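Local coordinates for protein diaminobutyrate-pyruvate transaminase and L-2,4-diaminobutyrate decarboxylase (Vibrio parahaemolyticus, PDB 2QMA) that probably works as the pyridoxal-phosphate-dependent decarboxylase domain of a longer, two-part enzyme that is thought to transaminate and decarboxylate diaminobutyrate-type substrates, at residues 85-88 and 89-93; 153-156 and 157-161; 189-193 and 194-198. All blocks are in the same frame, centred on the assembly; numbering follows the deposited sequence.

Contact 1 of 3, residues 85-88 and 89-93; sequences DDVA and ELVAK
Val87 and Val91, one turn apart near the end of helix 80-92, are joined through the carbonyl of Val87, which accepts two N-H groups. Val87 O takes Val91 N at 2.8 Å and Ala92 N at 3.0 Å, the second bond being the straighter (167° at the hydrogen). This double acceptance shifts the pattern from i to i+4 into i to i+5, a pi-type turn that Ala88 O continues by receiving Lys93 N at 3.0 Å. Within the widened turn Val91 CB lies 3.3 Å from Val87 O, and the methyl of Ala92 sits 3.4 Å from Ala88 O. Two faces are buried: Ala88 and Ala92 lie against helix 32-51, and on another face Val87 and Val91 pack on Met121 and Val141 of the second subunit.

The solvent side is looser. Glu89 has CG anti to its own nitrogen (chi1 -179°) and bends at chi2, and its OE2 stands 4.0 Å from NZ of the extended Lys93, a long salt bridge. Asp85 and Asp86 turn instead to His40 and Lys76. The chemistry therefore divides by face: main-chain bonds and small apolar groups hold the buried turn, and the charge pairing at the exposed rim is probably a weak contribution.

Contact 2 of 3, residues 153-156 and 157-161; sequences YDLS and EKADG
From Ser156 to Ala159 the backbone makes a type I beta turn, closed by Ala159 N donating to Ser156 O at 3.1 Å. The N-H points well at its acceptor (155° at the hydrogen), yet the donor stands above the carbonyl plane, 59° out of it, as the tight reversal brings the amide over the C=O group. Just before the turn, Asp154 has positive phi and ends helix 136-152 in a Schellman motif.

Ser156 serves the turn with its side chain as well. Its OG is placed between the backbone nitrogen and the carbonyl carbon (chi1 75°), and from there it reaches forward to Lys158 N at 3.3 Å, a weak hydrogen bond. The same oxygen lies 3.8 Å from Lys158 CB, alongside the root of the lysine chain. Beyond this root Lys158 leads away, as does the extended Glu157, and both belong to the exposed outer side of the turn.

The inner side is apolar. Leu155 CB and Ala159 CB approach to 3.5 Å across the base of the turn, where each points to the other's segment. One branch of the leucine, CD1, reaches the same methyl at 4.0 Å, and Ala159 CB also lies 3.4 Å from Ser156 O. The alanine is thus bordered by both a hydrocarbon chain and the carbonyl that accepts its own N-H.

This small apolar pair rests on Cys150 of helix 136-152, and Leu155 also meets Ile319 and Leu337 of strands 318-322 and 334-338. Asn339 receives the Ser156 N-H, and the chain then enters strand 160-164, an outermost strand of the seven-stranded sheet, beside strand 334-338.

Contact 3 of 3, residues 189-193 and 194-198; sequences HSIQK and LGLPD
His189 lies against Leu194 and Pro197 beside a short helix, 191-194, that Ser190 caps at its N-terminus and Gly195, with positive phi, leaves. The imidazole is held between two aliphatic groups. Pro197 CB sits almost over the ring centre, 4.0 Å from the centroid and 7° off the normal, whereas Leu194 CD1 makes a less central CH-pi contact with the opposite face, 29° off. CG of the histidine is anti to the main-chain nitrogen (chi1 179°), which carries the ring across to the loop beyond the helix. There NE2 donates to Gly195 O at 2.8 Å, with the oxygen close to the ring plane. Two faces and one edge are thereby engaged, which fixes the rotation of the ring and shows that NE2 carries a hydrogen.

Leu194 covers its ring face from the end of the helix. Its N-H bonds to Ser190 O at 2.8 Å, and its CB lies 3.2 Å from Ser190 O.

Ile191 comes to the edge of the imidazole, CG1 in the ring plane, and packs on the loop. CG1 is 3.8 Å from Pro197 CD, and CD1 meets Leu196 CD2 at 4.0 Å, while Ile191 O accepts Gly195 N. Outside the segments, Ile191 rests on helix 167-187, and Leu196 packs on Leu196 of the second subunit.

At the start of the helix, Ser190 OG accepts the capping bond from Lys193 N at 3.0 Å and a second from the curled-back side chain of that residue, whose NZ lies 2.7 Å from the same oxygen.

In the fold
All three contacts fall within the sequence range of the decarboxylase family and follow in series along the chain. Contact 1 lies near the end of helix 80-92, contact 2 joins helix 136-152 to strand 160-164 at the margin of the seven-stranded sheet, and contact 3 comes after helix 167-187, ahead of strand 203-208 of that sheet. Centres of contacts 1 and 2 are about 45 Å apart on opposite sides of the chain's centre; those of contacts 1 and 3 are about 50 Å apart, and those of contacts 2 and 3 about 27 Å. Contacts 1 and 3 both reach the second subunit, so the dimer interface spans widely separated regions, whereas contact 2 belongs to its own chain alone.

Contact 1 of 3, residues 85-88 and 89-93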
loop_
_atom_site.group_PDB
_atom_site.type_symbol
_atom_site.label_atom_id
_atom_site.label_comp_id
_atom_site.label_asym_id
_atom_site.label_seq_id
_atom_site.Cartn_x
_atom_site.Cartn_y
_atom_site.Cartn_z
ATOM N N ASP A 85 0.658 -25.884 3.764
ATOM C CA ASP A 85 1.128 -26.627 4.946
ATOM C C ASP A 85 2.547 -26.202 5.274
ATOM O O ASP A 85 2.878 -25.959 6.428
ATOM C CB ASP A 85 1.177 -28.138 4.665
ATOM C CG ASP A 85 -0.177 -28.800 4.683
ATOM O OD1 ASP A 85 -1.176 -28.210 5.163
ATOM O OD2 ASP A 85 -0.219 -29.964 4.204
ATOM N N ASP A 86 3.372 -26.131 4.232
ATOM C CA ASP A 86 4.771 -25.744 4.317
ATOM C C ASP A 86 4.952 -24.330 4.856
ATOM O O ASP A 86 5.838 -24.101 5.656
ATOM C CB ASP A 86 5.438 -25.824 2.937
ATOM C CG ASP A 86 5.662 -27.260 2.484
ATOM O OD1 ASP A 86 5.378 -28.168 3.274
ATOM O OD2 ASP A 86 6.092 -27.489 1.339
ATOM N N VAL A 87 4.143 -23.392 4.387
ATOM C CA VAL A 87 4.234 -22.004 4.895
ATOM C C VAL A 87 3.725 -21.904 6.314
ATOM O O VAL A 87 4.307 -21.204 7.119
ATOM C CB VAL A 87 3.552 -20.951 4.001
ATOM C CG1 VAL A 87 4.297 -20.818 2.683
ATOM C CG2 VAL A 87 2.129 -21.292 3.740
ATOM N N ALA A 88 2.662 -22.635 6.645
ATOM C CA ALA A 88 2.209 -22.639 8.036
ATOM C C ALA A 88 3.364 -23.098 8.931
ATOM O O ALA A 88 3.666 -22.487 9.949
ATOM C CB ALA A 88 0.974 -23.531 8.218
ATOM N N GLU A 89 4.035 -24.152 8.503
ATOM C CA GLU A 89 5.091 -24.765 9.284
ATOM C C GLU A 89 6.329 -23.907 9.451
ATOM O O GLU A 89 6.881 -23.829 10.539
ATOM C CB GLU A 89 5.478 -26.126 8.697
ATOM C CG GLU A 89 6.583 -26.836 9.502
ATOM C CD GLU A 89 6.130 -27.381 10.861
ATOM O OE1 GLU A 89 4.908 -27.487 11.143
ATOM O OE2 GLU A 89 7.026 -27.726 11.662
ATOM N N LEU A 90 6.777 -23.283 8.372
ATOM C CA LEU A 90 8.047 -22.565 8.386
ATOM C C LEU A 90 7.871 -21.052 8.639
ATOM O O LEU A 90 8.613 -20.427 9.409
ATOM C CB LEU A 90 8.799 -22.831 7.061
ATOM C CG LEU A 90 10.142 -22.126 6.841
ATOM C CD1 LEU A 90 11.144 -22.611 7.896
ATOM C CD2 LEU A 90 10.651 -22.325 5.386
ATOM N N VAL A 91 6.880 -20.476 7.989
ATOM C CA VAL A 91 6.720 -19.031 8.015
ATOM C C VAL A 91 5.847 -18.620 9.232
ATOM O O VAL A 91 6.296 -17.849 10.119
ATOM C CB VAL A 91 6.177 -18.537 6.655
ATOM C CG1 VAL A 91 5.973 -16.979 6.643
ATOM C CG2 VAL A 91 7.126 -18.952 5.515
ATOM N N ALA A 92 4.631 -19.175 9.290
ATOM C CA ALA A 92 3.632 -18.771 10.287
ATOM C C ALA A 92 4.086 -19.140 11.686
ATOM O O ALA A 92 4.036 -18.311 12.595
ATOM C CB ALA A 92 2.258 -19.395 9.967
ATOM N N LYS A 93 4.497 -20.402 11.869
ATOM C CA LYS A 93 4.964 -20.872 13.172
ATOM C C LYS A 93 6.084 -19.988 13.771
ATOM O O LYS A 93 6.202 -19.908 15.000
ATOM C CB LYS A 93 5.426 -22.336 13.070
ATOM C CG LYS A 93 5.757 -22.983 14.381
ATOM C CD LYS A 93 6.020 -24.499 14.203
ATOM C CE LYS A 93 6.193 -25.193 15.550
ATOM N NZ LYS A 93 6.871 -26.530 15.424
#

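Contact 2 of 3, residues 153-156 and 157-161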
loop_
_atom_site.group_PDB
_atom_site.type_symbol
_atom_site.label_atom_id
_atom_site.label_comp_id
_atom_site.label_asym_id
_atom_site.label_seq_id
_atom_site.Cartn_x
_atom_site.Cartn_y
_atom_site.Cartn_z
ATOM N N TYR A 153 -14.452 13.569 13.103
ATOM C CA TYR A 153 -13.426 14.577 13.431
ATOM C C TYR A 153 -14.003 16.003 13.386
ATOM O O TYR A 153 -13.248 16.980 13.538
ATOM C CB TYR A 153 -12.168 14.426 12.529
ATOM C CG TYR A 153 -11.343 13.210 12.909
ATOM C CD1 TYR A 153 -10.455 13.249 13.977
ATOM C CD2 TYR A 153 -11.485 11.999 12.228
ATOM C CE1 TYR A 153 -9.743 12.121 14.358
ATOM C CE2 TYR A 153 -10.769 10.862 12.607
ATOM C CZ TYR A 153 -9.914 10.925 13.667
ATOM O OH TYR A 153 -9.199 9.791 14.047
ATOM N N ASP A 154 -15.314 16.119 13.146
ATOM C CA ASP A 154 -16.031 17.424 13.200
ATOM C C ASP A 154 -15.511 18.436 12.158
ATOM O O ASP A 154 -15.458 19.640 12.411
ATOM C CB ASP A 154 -15.965 18.007 14.628
ATOM C CG ASP A 154 -16.703 17.158 15.630
ATOM O OD1 ASP A 154 -17.872 16.816 15.355
ATOM O OD2 ASP A 154 -16.122 16.795 16.688
ATOM N N LEU A 155 -15.131 17.945 10.973
ATOM C CA LEU A 155 -14.588 18.791 9.928
ATOM C C LEU A 155 -15.697 19.562 9.207
ATOM O O LEU A 155 -16.875 19.221 9.355
ATOM C CB LEU A 155 -13.777 17.943 8.920
ATOM C CG LEU A 155 -12.656 17.041 9.490
ATOM C CD1 LEU A 155 -11.998 16.228 8.371
ATOM C CD2 LEU A 155 -11.591 17.830 10.246
ATOM N N SER A 156 -15.317 20.609 8.465
ATOM C CA SER A 156 -16.262 21.505 7.737
ATOM C C SER A 156 -17.078 20.827 6.643
ATOM O O SER A 156 -16.820 19.662 6.257
ATOM C CB SER A 156 -15.535 22.742 7.110
ATOM O OG SER A 156 -14.746 22.465 5.915
ATOM N N GLU A 157 -18.047 21.583 6.111
ATOM C CA GLU A 157 -18.883 21.102 5.013
ATOM C C GLU A 157 -18.048 20.717 3.784
ATOM O O GLU A 157 -18.423 19.838 3.022
ATOM C CB GLU A 157 -19.944 22.135 4.647
ATOM C CG GLU A 157 -21.002 22.277 5.748
ATOM C CD GLU A 157 -22.282 22.933 5.269
ATOM O OE1 GLU A 157 -22.333 23.361 4.087
ATOM O OE2 GLU A 157 -23.238 22.999 6.068
ATOM N N LYS A 158 -16.883 21.339 3.642
ATOM C CA LYS A 158 -16.028 21.099 2.474
ATOM C C LYS A 158 -15.043 19.933 2.588
ATOM O O LYS A 158 -14.242 19.705 1.658
ATOM C CB LYS A 158 -15.291 22.391 2.122
ATOM C CG LYS A 158 -16.242 23.556 1.998
ATOM C CD LYS A 158 -15.696 24.573 1.034
ATOM C CE LYS A 158 -15.408 25.900 1.732
ATOM N NZ LYS A 158 -15.226 26.957 0.699
ATOM N N ALA A 159 -15.108 19.185 3.690
ATOM C CA ALA A 159 -14.060 18.216 3.978
ATOM C C ALA A 159 -14.174 16.985 3.064
ATOM O O ALA A 159 -15.255 16.713 2.498
ATOM C CB ALA A 159 -14.092 17.841 5.405
ATOM N N ASP A 160 -13.063 16.275 2.901
ATOM C CA ASP A 160 -13.046 15.007 2.155
ATOM C C ASP A 160 -11.790 14.259 2.578
ATOM O O ASP A 160 -11.046 14.740 3.435
ATOM C CB ASP A 160 -13.106 15.262 0.632
ATOM C CG ASP A 160 -13.549 14.038 -0.176
ATOM O OD1 ASP A 160 -13.885 12.965 0.415
ATOM O OD2 ASP A 160 -13.577 14.198 -1.432
ATOM N N GLY A 161 -11.555 13.075 2.004
ATOM C CA GLY A 161 -10.410 12.290 2.370
ATOM C C GLY A 161 -10.196 11.210 1.333
ATOM O O GLY A 161 -10.997 11.069 0.395
#

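Contact 3 of 3, residues 189-193 and 194-198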
loop_
_atom_site.group_PDB
_atom_site.type_symbol
_atom_site.label_atom_id
_atom_site.label_comp_id
_atom_site.label_asym_id
_atom_site.label_seq_id
_atom_site.Cartn_x
_atom_site.Cartn_y
_atom_site.Cartn_z
ATOM N N HIS A 189 2.003 29.827 -8.086
ATOM C CA HIS A 189 2.946 29.009 -8.803
ATOM C C HIS A 189 2.513 27.540 -8.690
ATOM O O HIS A 189 2.400 27.028 -7.539
ATOM C CB HIS A 189 4.327 29.166 -8.147
ATOM C CG HIS A 189 5.409 28.351 -8.776
ATOM N ND1 HIS A 189 6.305 28.880 -9.681
ATOM C CD2 HIS A 189 5.781 27.060 -8.586
ATOM C CE1 HIS A 189 7.152 27.935 -10.056
ATOM N NE2 HIS A 189 6.866 26.827 -9.394
ATOM N N SER A 190 2.268 26.882 -9.838
ATOM C CA SER A 190 1.948 25.455 -9.856
ATOM C C SER A 190 3.218 24.589 -9.720
ATOM O O SER A 190 3.984 24.431 -10.681
ATOM C CB SER A 190 1.162 25.039 -11.103
ATOM O OG SER A 190 0.996 23.631 -11.083
ATOM N N ILE A 191 3.453 24.071 -8.521
ATOM C CA ILE A 191 4.544 23.075 -8.341
ATOM C C ILE A 191 4.281 21.816 -9.192
ATOM O O ILE A 191 5.193 21.280 -9.852
ATOM C CB ILE A 191 4.801 22.741 -6.851
ATOM C CG1 ILE A 191 5.307 23.998 -6.128
ATOM C CG2 ILE A 191 5.828 21.519 -6.714
ATOM C CD1 ILE A 191 5.621 23.733 -4.638
ATOM N N GLN A 192 3.007 21.423 -9.300
ATOM C CA GLN A 192 2.651 20.336 -10.169
ATOM C C GLN A 192 3.217 20.510 -11.587
ATOM O O GLN A 192 3.809 19.571 -12.142
ATOM C CB GLN A 192 1.131 20.176 -10.214
ATOM C CG GLN A 192 0.666 18.907 -10.889
ATOM C CD GLN A 192 -0.810 18.981 -11.247
ATOM O OE1 GLN A 192 -1.262 19.954 -11.850
ATOM N NE2 GLN A 192 -1.554 17.936 -10.912
ATOM N N LYS A 193 3.008 21.692 -12.175
ATOM C CA LYS A 193 3.413 21.951 -13.567
ATOM C C LYS A 193 4.873 22.353 -13.706
ATOM O O LYS A 193 5.546 21.922 -14.668
ATOM C CB LYS A 193 2.539 23.059 -14.190
ATOM C CG LYS A 193 1.082 22.655 -14.345
ATOM C CD LYS A 193 0.160 23.767 -14.912
ATOM C CE LYS A 193 -1.244 23.713 -14.257
ATOM N NZ LYS A 193 -1.181 23.614 -12.730
ATOM N N LEU A 194 5.349 23.174 -12.758
ATOM C CA LEU A 194 6.633 23.867 -12.886
ATOM C C LEU A 194 7.778 23.387 -11.978
ATOM O O LEU A 194 8.933 23.810 -12.141
ATOM C CB LEU A 194 6.411 25.353 -12.625
ATOM C CG LEU A 194 5.360 26.020 -13.512
ATOM C CD1 LEU A 194 5.419 27.516 -13.280
ATOM C CD2 LEU A 194 5.631 25.659 -14.978
ATOM N N GLY A 195 7.459 22.546 -10.997
ATOM C CA GLY A 195 8.444 22.209 -9.947
ATOM C C GLY A 195 8.551 23.270 -8.864
ATOM O O GLY A 195 7.780 24.248 -8.817
ATOM N N LEU A 196 9.508 23.101 -7.964
ATOM C CA LEU A 196 9.584 24.045 -6.842
ATOM C C LEU A 196 9.842 25.481 -7.324
ATOM O O LEU A 196 10.660 25.677 -8.207
ATOM C CB LEU A 196 10.716 23.599 -5.883
ATOM C CG LEU A 196 10.630 22.201 -5.300
ATOM C CD1 LEU A 196 11.857 22.064 -4.360
ATOM C CD2 LEU A 196 9.227 21.954 -4.582
ATOM N N PRO A 197 9.231 26.475 -6.679
ATOM C CA PRO A 197 9.535 27.906 -6.923
ATOM C C PRO A 197 10.979 28.274 -6.502
ATOM O O PRO A 197 11.601 27.535 -5.708
ATOM C CB PRO A 197 8.454 28.609 -6.079
ATOM C CG PRO A 197 8.215 27.680 -4.914
ATOM C CD PRO A 197 8.241 26.314 -5.599
ATOM N N ASP A 198 11.521 29.394 -6.991
ATOM C CA ASP A 198 12.908 29.800 -6.602
ATOM C C ASP A 198 13.088 30.100 -5.112
ATOM O O ASP A 198 14.183 29.981 -4.582
ATOM C CB ASP A 198 13.523 30.971 -7.447
ATOM C CG ASP A 198 15.070 31.199 -7.106
ATOM O OD1 ASP A 198 15.887 30.286 -7.344
ATOM O OD2 ASP A 198 15.476 32.258 -6.552
#